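Local coordinates for SusD family protein (Bacteroides uniformis, PDB 7KV1) that binds glycans at the bacterial cell surface, probably beta-glucans, as a SusD family protein of a human gut bacterium, at residues Leu159-Gly164 / Val241-Asp246; Val365-Arg370 / His375-Lys380; Arg474-Ser479 / Lys486-Leu491. One frame throughout, in Å; residues are numbered along the deposited sequence.

Contact 1 of 3, residues Leu159-Gly164 / Val241-Asp246; sequences LWHYFG and VMYQND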
loop_
_atom_site.group_PDB
_atom_site.type_symbol
_atom_site.label_atom_id
_atom_site.label_comp_id
_atom_site.label_asym_id
_atom_site.label_seq_id
_atom_site.Cartn_x
_atom_site.Cartn_y
_atom_site.Cartn_z
ATOM N N LEU A 159 -7.573 0.633 8.123
ATOM C CA LEU A 159 -8.585 -0.119 8.915
ATOM C C LEU A 159 -9.730 -0.565 8.009
ATOM O O LEU A 159 -10.150 -1.737 8.086
ATOM C CB LEU A 159 -9.120 0.762 10.043
ATOM C CG LEU A 159 -8.143 1.010 11.185
ATOM C CD1 LEU A 159 -8.629 2.174 12.042
ATOM C CD2 LEU A 159 -7.953 -0.253 12.036
ATOM N N TRP A 160 -10.250 0.368 7.229
ATOM C CA TRP A 160 -11.404 0.142 6.337
ATOM C C TRP A 160 -11.045 -0.944 5.340
ATOM O O TRP A 160 -11.870 -1.841 5.140
ATOM C CB TRP A 160 -11.770 1.454 5.643
ATOM C CG TRP A 160 -12.843 1.367 4.613
ATOM C CD1 TRP A 160 -14.140 0.978 4.773
ATOM C CD2 TRP A 160 -12.722 1.780 3.244
ATOM N NE1 TRP A 160 -14.811 1.061 3.573
ATOM C CE2 TRP A 160 -13.975 1.554 2.624
ATOM C CE3 TRP A 160 -11.654 2.221 2.453
ATOM C CZ2 TRP A 160 -14.187 1.776 1.262
ATOM C CZ3 TRP A 160 -11.886 2.520 1.129
ATOM C CH2 TRP A 160 -13.136 2.302 0.537
ATOM N N HIS A 161 -9.851 -0.896 4.747
ATOM C CA HIS A 161 -9.443 -1.876 3.699
ATOM C C HIS A 161 -9.387 -3.291 4.283
ATOM O O HIS A 161 -9.809 -4.239 3.585
ATOM C CB HIS A 161 -8.088 -1.505 3.063
ATOM C CG HIS A 161 -8.151 -0.669 1.826
ATOM N ND1 HIS A 161 -8.420 0.680 1.844
ATOM C CD2 HIS A 161 -7.978 -0.993 0.521
ATOM C CE1 HIS A 161 -8.344 1.157 0.621
ATOM N NE2 HIS A 161 -8.117 0.142 -0.219
ATOM N N TYR A 162 -8.821 -3.440 5.482
ATOM C CA TYR A 162 -8.516 -4.774 6.089
ATOM C C TYR A 162 -9.730 -5.283 6.864
ATOM O O TYR A 162 -10.163 -6.427 6.566
ATOM C CB TYR A 162 -7.235 -4.729 6.938
ATOM C CG TYR A 162 -6.008 -4.761 6.080
ATOM C CD1 TYR A 162 -5.609 -5.918 5.436
ATOM C CD2 TYR A 162 -5.313 -3.602 5.812
ATOM C CE1 TYR A 162 -4.517 -5.925 4.579
ATOM C CE2 TYR A 162 -4.218 -3.599 4.975
ATOM C CZ TYR A 162 -3.827 -4.759 4.343
ATOM O OH TYR A 162 -2.774 -4.736 3.481
ATOM N N PHE A 163 -10.266 -4.483 7.796
ATOM C CA PHE A 163 -11.331 -4.920 8.740
ATOM C C PHE A 163 -12.728 -4.429 8.328
ATOM O O PHE A 163 -13.731 -5.086 8.716
ATOM C CB PHE A 163 -11.007 -4.459 10.158
ATOM C CG PHE A 163 -9.672 -4.929 10.654
ATOM C CD1 PHE A 163 -9.521 -6.217 11.158
ATOM C CD2 PHE A 163 -8.564 -4.100 10.577
ATOM C CE1 PHE A 163 -8.275 -6.664 11.588
ATOM C CE2 PHE A 163 -7.325 -4.542 11.034
ATOM C CZ PHE A 163 -7.175 -5.838 11.491
ATOM N N GLY A 164 -12.832 -3.311 7.603
ATOM C CA GLY A 164 -14.144 -2.806 7.127
ATOM C C GLY A 164 -15.005 -2.183 8.227
ATOM O O GLY A 164 -15.104 -0.945 8.274
ATOM N N VAL A 241 -12.290 5.924 -3.613
ATOM C CA VAL A 241 -13.441 5.935 -4.548
ATOM C C VAL A 241 -13.394 4.621 -5.361
ATOM O O VAL A 241 -14.428 3.916 -5.496
ATOM C CB VAL A 241 -13.357 7.198 -5.426
ATOM C CG1 VAL A 241 -14.243 7.086 -6.644
ATOM C CG2 VAL A 241 -13.715 8.443 -4.637
ATOM N N MET A 242 -12.224 4.240 -5.858
ATOM C CA MET A 242 -12.152 3.021 -6.712
ATOM C C MET A 242 -12.454 1.771 -5.860
ATOM O O MET A 242 -13.128 0.843 -6.333
ATOM C CB MET A 242 -10.787 2.969 -7.401
ATOM C CG MET A 242 -10.613 4.133 -8.411
ATOM S SD MET A 242 -8.897 4.341 -8.946
ATOM C CE MET A 242 -8.828 3.070 -10.212
ATOM N N TYR A 243 -11.957 1.715 -4.632
ATOM C CA TYR A 243 -12.102 0.504 -3.796
ATOM C C TYR A 243 -13.578 0.358 -3.443
ATOM O O TYR A 243 -14.047 -0.726 -3.316
ATOM C CB TYR A 243 -11.231 0.544 -2.535
ATOM C CG TYR A 243 -11.130 -0.831 -1.923
ATOM C CD1 TYR A 243 -10.367 -1.812 -2.522
ATOM C CD2 TYR A 243 -11.805 -1.169 -0.751
ATOM C CE1 TYR A 243 -10.319 -3.097 -2.013
ATOM C CE2 TYR A 243 -11.731 -2.435 -0.197
ATOM C CZ TYR A 243 -10.981 -3.413 -0.837
ATOM O OH TYR A 243 -10.925 -4.684 -0.336
ATOM N N GLN A 244 -14.288 1.464 -3.278
ATOM C CA GLN A 244 -15.733 1.446 -2.942
ATOM C C GLN A 244 -16.571 1.139 -4.182
ATOM O O GLN A 244 -17.742 0.831 -3.977
ATOM C CB GLN A 244 -16.159 2.810 -2.372
ATOM C CG GLN A 244 -17.581 2.920 -1.854
ATOM C CD GLN A 244 -17.943 1.968 -0.746
ATOM O OE1 GLN A 244 -17.109 1.230 -0.208
ATOM N NE2 GLN A 244 -19.235 1.957 -0.436
ATOM N N ASN A 245 -16.029 1.362 -5.388
ATOM C CA ASN A 245 -16.768 1.329 -6.681
ATOM C C ASN A 245 -17.803 2.465 -6.618
ATOM O O ASN A 245 -18.946 2.277 -7.053
ATOM C CB ASN A 245 -17.359 -0.067 -6.980
ATOM C CG ASN A 245 -16.320 -1.028 -7.529
ATOM O OD1 ASN A 245 -15.716 -0.752 -8.562
ATOM N ND2 ASN A 245 -16.020 -2.090 -6.789
ATOM N N ASP A 246 -17.428 3.611 -6.041
ATOM C CA ASP A 246 -18.367 4.736 -5.846
ATOM C C ASP A 246 -18.462 5.522 -7.164
ATOM O O ASP A 246 -17.748 6.513 -7.317
ATOM C CB ASP A 246 -17.920 5.610 -4.666
ATOM C CG ASP A 246 -18.808 6.811 -4.427
ATOM O OD1 ASP A 246 -19.825 6.945 -5.152
ATOM O OD2 ASP A 246 -18.458 7.606 -3.529
HETATM O O HOH W 1 -17.319 0.118 2.133
HETATM O O HOH W 2 -11.733 -5.058 2.083
#
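The ring of Tyr243 lies over the ring of His161 in a face-to-face stack. The pair forms an aromatic cluster with Trp160 that joins the C-terminal ends of helices 138-162 and 230-244 in the helical, tetratricopeptide-repeat-type core of this SusD family protein. The two stacked ring centres are 4.3 Å apart, with planes inclined at 28°. CD2 of His161 sits above the middle of the phenol ring, while NE2 of His161 comes within 3.6 Å of Tyr243 CG. ND1 of His161 is hydrogen-bonded to the backbone O of Asn157, one turn back in its own helix. This tie helps fix the turn of the imidazole. Phe470 meets the same imidazole edge-to-face.

Trp160 makes the second aromatic pair. The edge of Tyr243 points at the face of its six-membered ring, with planes at 81°. CH2 of Trp160 is 3.9 Å from CD2 of Tyr243. Gln244 approaches the rim of the indole instead. Its chain bends at chi2 (59°) and brings OE1 into the indole plane, 3.3 Å from Trp160 CZ2.

Two waters complete the contact. One accepts from Trp160 NE1 at 3.0 Å and donates to Gln244 OE1. The other donates to the backbone O of His161 at 2.6 Å and accepts from Tyr243 OH, also at 2.6 Å.

Contact 2 of 3, residues Val365-Arg370 / His375-Lys380; sequences VEYTKR and HIWLQK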
loop_
_atom_site.group_PDB
_atom_site.type_symbol
_atom_site.label_atom_id
_atom_site.label_comp_id
_atom_site.label_asym_id
_atom_site.label_seq_id
_atom_site.Cartn_x
_atom_site.Cartn_y
_atom_site.Cartn_z
ATOM N N VAL A 365 23.282 -21.911 -7.066
ATOM C CA VAL A 365 23.622 -21.164 -5.814
ATOM C C VAL A 365 22.857 -21.816 -4.655
ATOM O O VAL A 365 21.616 -21.995 -4.760
ATOM C CB VAL A 365 23.365 -19.652 -5.917
ATOM C CG1 VAL A 365 23.713 -18.918 -4.630
ATOM C CG2 VAL A 365 24.119 -19.051 -7.094
ATOM N N GLU A 366 23.593 -22.261 -3.634
ATOM C CA GLU A 366 23.042 -23.084 -2.538
ATOM C C GLU A 366 22.836 -22.136 -1.356
ATOM O O GLU A 366 23.804 -21.554 -0.862
ATOM C CB GLU A 366 23.950 -24.270 -2.222
ATOM N N TYR A 367 21.588 -21.928 -0.978
ATOM C CA TYR A 367 21.255 -21.242 0.284
ATOM C C TYR A 367 20.392 -22.228 1.047
ATOM O O TYR A 367 20.163 -23.325 0.519
ATOM C CB TYR A 367 20.719 -19.840 -0.006
ATOM C CG TYR A 367 19.460 -19.726 -0.837
ATOM C CD1 TYR A 367 18.222 -19.922 -0.266
ATOM C CD2 TYR A 367 19.495 -19.322 -2.164
ATOM C CE1 TYR A 367 17.059 -19.765 -0.997
ATOM C CE2 TYR A 367 18.335 -19.144 -2.910
ATOM C CZ TYR A 367 17.108 -19.349 -2.310
ATOM O OH TYR A 367 15.935 -19.198 -2.982
ATOM N N THR A 368 19.970 -21.905 2.262
ATOM C CA THR A 368 19.039 -22.787 2.995
ATOM C C THR A 368 17.634 -22.471 2.493
ATOM O O THR A 368 17.127 -21.393 2.852
ATOM C CB THR A 368 19.190 -22.607 4.501
ATOM O OG1 THR A 368 20.584 -22.835 4.737
ATOM C CG2 THR A 368 18.276 -23.538 5.263
ATOM N N LYS A 369 17.092 -23.346 1.647
ATOM C CA LYS A 369 15.714 -23.258 1.118
ATOM C C LYS A 369 14.730 -23.339 2.282
ATOM O O LYS A 369 14.835 -24.231 3.134
ATOM C CB LYS A 369 15.417 -24.352 0.103
ATOM C CG LYS A 369 16.131 -24.197 -1.231
ATOM C CD LYS A 369 15.702 -25.271 -2.192
ATOM C CE LYS A 369 16.643 -25.448 -3.361
ATOM N NZ LYS A 369 16.021 -26.302 -4.405
ATOM N N ARG A 370 13.826 -22.379 2.325
ATOM C CA ARG A 370 12.738 -22.321 3.314
ATOM C C ARG A 370 11.444 -22.728 2.599
ATOM O O ARG A 370 11.494 -23.220 1.446
ATOM C CB ARG A 370 12.755 -20.956 3.982
ATOM C CG ARG A 370 13.773 -20.847 5.110
ATOM C CD ARG A 370 13.665 -19.559 5.912
ATOM N NE ARG A 370 14.313 -19.753 7.207
ATOM C CZ ARG A 370 14.064 -19.084 8.332
ATOM N NH1 ARG A 370 13.193 -18.093 8.365
ATOM N NH2 ARG A 370 14.692 -19.432 9.450
ATOM N N HIS A 375 13.489 -19.858 -5.587
ATOM C CA HIS A 375 14.759 -19.204 -6.021
ATOM C C HIS A 375 14.435 -17.883 -6.727
ATOM O O HIS A 375 15.334 -17.363 -7.433
ATOM C CB HIS A 375 15.605 -20.137 -6.917
ATOM C CG HIS A 375 16.662 -20.866 -6.155
ATOM N ND1 HIS A 375 16.371 -21.564 -4.994
ATOM C CD2 HIS A 375 18.006 -20.970 -6.335
ATOM C CE1 HIS A 375 17.488 -22.074 -4.495
ATOM N NE2 HIS A 375 18.502 -21.735 -5.295
ATOM N N ILE A 376 13.218 -17.347 -6.534
ATOM C CA ILE A 376 12.865 -15.978 -7.021
ATOM C C ILE A 376 12.382 -15.171 -5.829
ATOM O O ILE A 376 11.602 -15.722 -5.038
ATOM C CB ILE A 376 11.811 -15.970 -8.140
ATOM C CG1 ILE A 376 12.080 -17.028 -9.207
ATOM C CG2 ILE A 376 11.690 -14.576 -8.738
ATOM C CD1 ILE A 376 10.968 -17.157 -10.194
ATOM N N TRP A 377 12.816 -13.917 -5.773
ATOM C CA TRP A 377 12.534 -12.971 -4.686
ATOM C C TRP A 377 12.194 -11.618 -5.289
ATOM O O TRP A 377 12.449 -11.422 -6.500
ATOM C CB TRP A 377 13.736 -12.891 -3.750
ATOM C CG TRP A 377 14.172 -14.224 -3.221
ATOM C CD1 TRP A 377 15.140 -15.049 -3.723
ATOM C CD2 TRP A 377 13.582 -14.933 -2.116
ATOM N NE1 TRP A 377 15.192 -16.217 -2.998
ATOM C CE2 TRP A 377 14.273 -16.156 -1.985
ATOM C CE3 TRP A 377 12.540 -14.653 -1.228
ATOM C CZ2 TRP A 377 13.945 -17.090 -0.997
ATOM C CZ3 TRP A 377 12.234 -15.570 -0.245
ATOM C CH2 TRP A 377 12.923 -16.772 -0.133
ATOM N N LEU A 378 11.681 -10.709 -4.464
ATOM C CA LEU A 378 11.344 -9.330 -4.908
ATOM C C LEU A 378 12.642 -8.508 -4.975
ATOM O O LEU A 378 13.275 -8.274 -3.932
ATOM C CB LEU A 378 10.318 -8.721 -3.944
ATOM C CG LEU A 378 9.881 -7.291 -4.229
ATOM C CD1 LEU A 378 9.142 -7.190 -5.548
ATOM C CD2 LEU A 378 9.008 -6.766 -3.089
ATOM N N GLN A 379 13.000 -8.053 -6.164
ATOM C CA GLN A 379 14.190 -7.199 -6.397
ATOM C C GLN A 379 13.956 -5.789 -5.836
ATOM O O GLN A 379 14.918 -5.153 -5.428
ATOM C CB GLN A 379 14.501 -7.226 -7.892
ATOM C CG GLN A 379 15.590 -6.245 -8.293
ATOM C CD GLN A 379 16.967 -6.722 -7.910
ATOM O OE1 GLN A 379 17.251 -7.921 -7.912
ATOM N NE2 GLN A 379 17.831 -5.767 -7.597
ATOM N N LYS A 380 12.727 -5.280 -5.840
ATOM C CA LYS A 380 12.455 -3.842 -5.587
ATOM C C LYS A 380 12.971 -3.452 -4.199
ATOM O O LYS A 380 13.377 -2.265 -4.032
ATOM C CB LYS A 380 10.957 -3.554 -5.714
ATOM C CG LYS A 380 10.458 -3.593 -7.153
ATOM C CD LYS A 380 8.980 -3.261 -7.284
ATOM C CE LYS A 380 8.509 -3.295 -8.723
ATOM N NZ LYS A 380 7.027 -3.318 -8.771
#
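His375 NE2 donates to the backbone O of Val365 at 3.2 Å. The bond is nearly straight, at 165°. It lies close to the imidazole plane and runs almost along the C=O axis. Trp377 NE1 donates to Tyr367 OH at 3.1 Å, near the indole plane but more bent (142°). Both bonds hold the loop after strand 358-360 against the start of strand 376-378, its antiparallel partner, so the long connection of this hairpin folds back on itself. Asp373, within the connection, is hydrogen-bonded to Tyr367 OH through OD1 and to His375 ND1 through OD2.

Tyr367 holds CG between its backbone N and carbonyl carbon (chi1 61°), which sends the ring toward His375 and Trp377. Tyr367 and His375 form an offset stack, ring centres 4.4 Å apart. Tyr367 CZ also touches Trp377 CZ2 at 4.1 Å. Lys369 runs extended across the imidazole, its CE 3.7 Å from His375 CE1. A leucine in place of His375 would probably leave Val365 O and Asp373 OD2 without this donor and Tyr367 without its stacking partner.

With acceptors at both nitrogens, the imidazole may well be doubly protonated; the nearby Lys369 amino group would work against this, though Asp373 could offset both charges.

Contact 3 of 3, residues Arg474-Ser479 / Lys486-Leu491; sequences RAEGIS and KATTAL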
loop_
_atom_site.group_PDB
_atom_site.type_symbol
_atom_site.label_atom_id
_atom_site.label_comp_id
_atom_site.label_asym_id
_atom_site.label_seq_id
_atom_site.Cartn_x
_atom_site.Cartn_y
_atom_site.Cartn_z
ATOM N N ARG A 474 -11.732 -5.229 -5.680
ATOM C CA ARG A 474 -12.592 -4.130 -6.181
ATOM C C ARG A 474 -13.124 -4.491 -7.568
ATOM O O ARG A 474 -14.226 -3.974 -7.938
ATOM C CB ARG A 474 -11.834 -2.809 -6.128
ATOM C CG ARG A 474 -10.794 -2.608 -7.219
ATOM C CD ARG A 474 -9.989 -1.352 -6.927
ATOM N NE ARG A 474 -8.947 -1.161 -7.910
ATOM C CZ ARG A 474 -9.147 -0.690 -9.153
ATOM N NH1 ARG A 474 -10.365 -0.372 -9.564
ATOM N NH2 ARG A 474 -8.120 -0.527 -9.971
ATOM N N ALA A 475 -12.365 -5.306 -8.313
ATOM C CA ALA A 475 -12.687 -5.736 -9.694
ATOM C C ALA A 475 -13.940 -6.609 -9.699
ATOM O O ALA A 475 -14.553 -6.710 -10.754
ATOM C CB ALA A 475 -11.538 -6.442 -10.371
ATOM N N GLU A 476 -14.369 -7.118 -8.553
ATOM C CA GLU A 476 -15.694 -7.772 -8.430
ATOM C C GLU A 476 -16.813 -6.804 -8.865
ATOM O O GLU A 476 -17.868 -7.294 -9.292
ATOM C CB GLU A 476 -15.897 -8.351 -7.030
ATOM C CG GLU A 476 -14.961 -9.509 -6.738
ATOM C CD GLU A 476 -15.208 -10.729 -7.611
ATOM O OE1 GLU A 476 -16.385 -11.033 -7.862
ATOM O OE2 GLU A 476 -14.236 -11.329 -8.091
ATOM N N GLY A 477 -16.620 -5.494 -8.737
ATOM C CA GLY A 477 -17.628 -4.499 -9.090
ATOM C C GLY A 477 -17.337 -3.896 -10.456
ATOM O O GLY A 477 -18.045 -2.948 -10.801
ATOM N N ILE A 478 -16.382 -4.425 -11.227
ATOM C CA ILE A 478 -15.960 -3.804 -12.519
ATOM C C ILE A 478 -16.444 -4.669 -13.683
ATOM O O ILE A 478 -15.871 -5.756 -13.922
ATOM C CB ILE A 478 -14.442 -3.596 -12.598
ATOM C CG1 ILE A 478 -13.954 -2.704 -11.456
ATOM C CG2 ILE A 478 -14.079 -3.060 -13.985
ATOM C CD1 ILE A 478 -12.468 -2.523 -11.436
ATOM N N SER A 479 -17.406 -4.129 -14.434
ATOM C CA SER A 479 -18.084 -4.809 -15.565
ATOM C C SER A 479 -17.115 -5.461 -16.577
ATOM O O SER A 479 -17.275 -6.673 -16.916
ATOM C CB SER A 479 -19.021 -3.834 -16.238
ATOM O OG SER A 479 -19.908 -4.608 -16.976
ATOM N N LYS A 486 -10.021 -10.666 -11.519
ATOM C CA LYS A 486 -11.069 -10.618 -10.468
ATOM C C LYS A 486 -10.748 -11.603 -9.350
ATOM O O LYS A 486 -10.429 -12.736 -9.670
ATOM C CB LYS A 486 -12.460 -10.912 -11.049
ATOM C CG LYS A 486 -12.932 -9.908 -12.074
ATOM C CD LYS A 486 -14.185 -10.369 -12.791
ATOM C CE LYS A 486 -15.389 -10.463 -11.886
ATOM N NZ LYS A 486 -16.552 -9.757 -12.484
ATOM N N ALA A 487 -10.956 -11.194 -8.091
ATOM C CA ALA A 487 -10.666 -12.002 -6.884
ATOM C C ALA A 487 -11.302 -13.402 -6.980
ATOM O O ALA A 487 -10.570 -14.385 -6.690
ATOM C CB ALA A 487 -11.093 -11.290 -5.621
ATOM N N THR A 488 -12.596 -13.515 -7.307
ATOM C CA THR A 488 -13.317 -14.816 -7.230
ATOM C C THR A 488 -12.735 -15.850 -8.194
ATOM O O THR A 488 -12.911 -17.058 -7.921
ATOM C CB THR A 488 -14.828 -14.683 -7.477
ATOM O OG1 THR A 488 -15.063 -13.976 -8.700
ATOM C CG2 THR A 488 -15.512 -13.977 -6.332
ATOM N N THR A 489 -12.125 -15.431 -9.298
ATOM C CA THR A 489 -11.600 -16.343 -10.337
ATOM C C THR A 489 -10.074 -16.373 -10.332
ATOM O O THR A 489 -9.538 -17.336 -10.836
ATOM C CB THR A 489 -12.167 -15.992 -11.719
ATOM O OG1 THR A 489 -12.169 -14.567 -11.821
ATOM C CG2 THR A 489 -13.559 -16.575 -11.922
ATOM N N ALA A 490 -9.390 -15.372 -9.786
ATOM C CA ALA A 490 -7.908 -15.350 -9.787
ATOM C C ALA A 490 -7.379 -16.005 -8.512
ATOM O O ALA A 490 -6.239 -16.485 -8.532
ATOM C CB ALA A 490 -7.391 -13.926 -9.910
ATOM N N LEU A 491 -8.094 -15.857 -7.402
ATOM C CA LEU A 491 -7.609 -16.303 -6.066
ATOM C C LEU A 491 -8.224 -17.672 -5.790
ATOM O O LEU A 491 -9.190 -17.798 -5.010
ATOM C CB LEU A 491 -7.944 -15.248 -5.015
ATOM C CG LEU A 491 -7.332 -13.874 -5.293
ATOM C CD1 LEU A 491 -7.771 -12.873 -4.229
ATOM C CD2 LEU A 491 -5.801 -13.917 -5.411
#
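Glu476 reaches across to Thr488 and grips it twice with one carboxylate oxygen. Thr488 N donates to Glu476 OE2 at 2.8 Å in an almost straight bond (171°). Thr488 OG1 donates to the same OE2, also at 2.8 Å. Both donors come from one face of the carboxylate. The hydroxyl arrives on the syn side, tilted out of the plane, and the amide stands further above it.

The torsions explain the double grip. Glu476 is folded rather than extended: CG stands beside the backbone N, and the bend at chi2 (-65°) swings the carboxylate toward the start of helix 487-490. Thr488 holds OG1 between its backbone N and carbonyl carbon (chi1 52°), which brings hydroxyl and amide to the same acceptor. Its methyl CG2 rests 3.4 Å from Glu476 OE1. Ala487 N is also near, 3.3 Å from OE2, but its angle is too poor for a bond.

Lys486, the N-cap residue, packs by its aliphatic part. CB lies 3.5 Å from Glu476 OE2, and CG is 4.1 Å from Ala475 CB. The chain then bends at chi3 and chi4 and curls past the backbone O of Ala475. NZ remains 4.8 Å from Glu476 OE1, too far for a salt bridge, though the opposite charges probably attract weakly. Ala487 also packs on Leu472 of helix 468-474.

A carboxylate bound to a first-turn amide is a familiar way to close the N-terminal end of a helix, and its charge is likely to suit the helix dipole. Here Glu476 does so from the turn that follows helix 468-474, tying that helix to the single-turn helix 487-490.

How the contacts relate
Contact 1 is buried, contact 3 partly buried, and contact 2 lies at the surface on the other side of the chain's centre from contact 1. Contacts 1 and 3 are neighbours, their centres about 14 Å apart. Asn245 ND2, just past helix 230-244, is probably hydrogen-bonded to Arg474 O, and Met242 packs on Arg474. Contact 2 is remote, its centre about 34 Å from that of contact 1 and about 31 Å from that of contact 3. The chemistry differs too. Contact 1 joins helices far apart in sequence by ring packing and water bridges. Contacts 2 and 3 join segments close in sequence by direct hydrogen bonds, with aromatic stacking in contact 2 and a carboxylate at a helix start in contact 3.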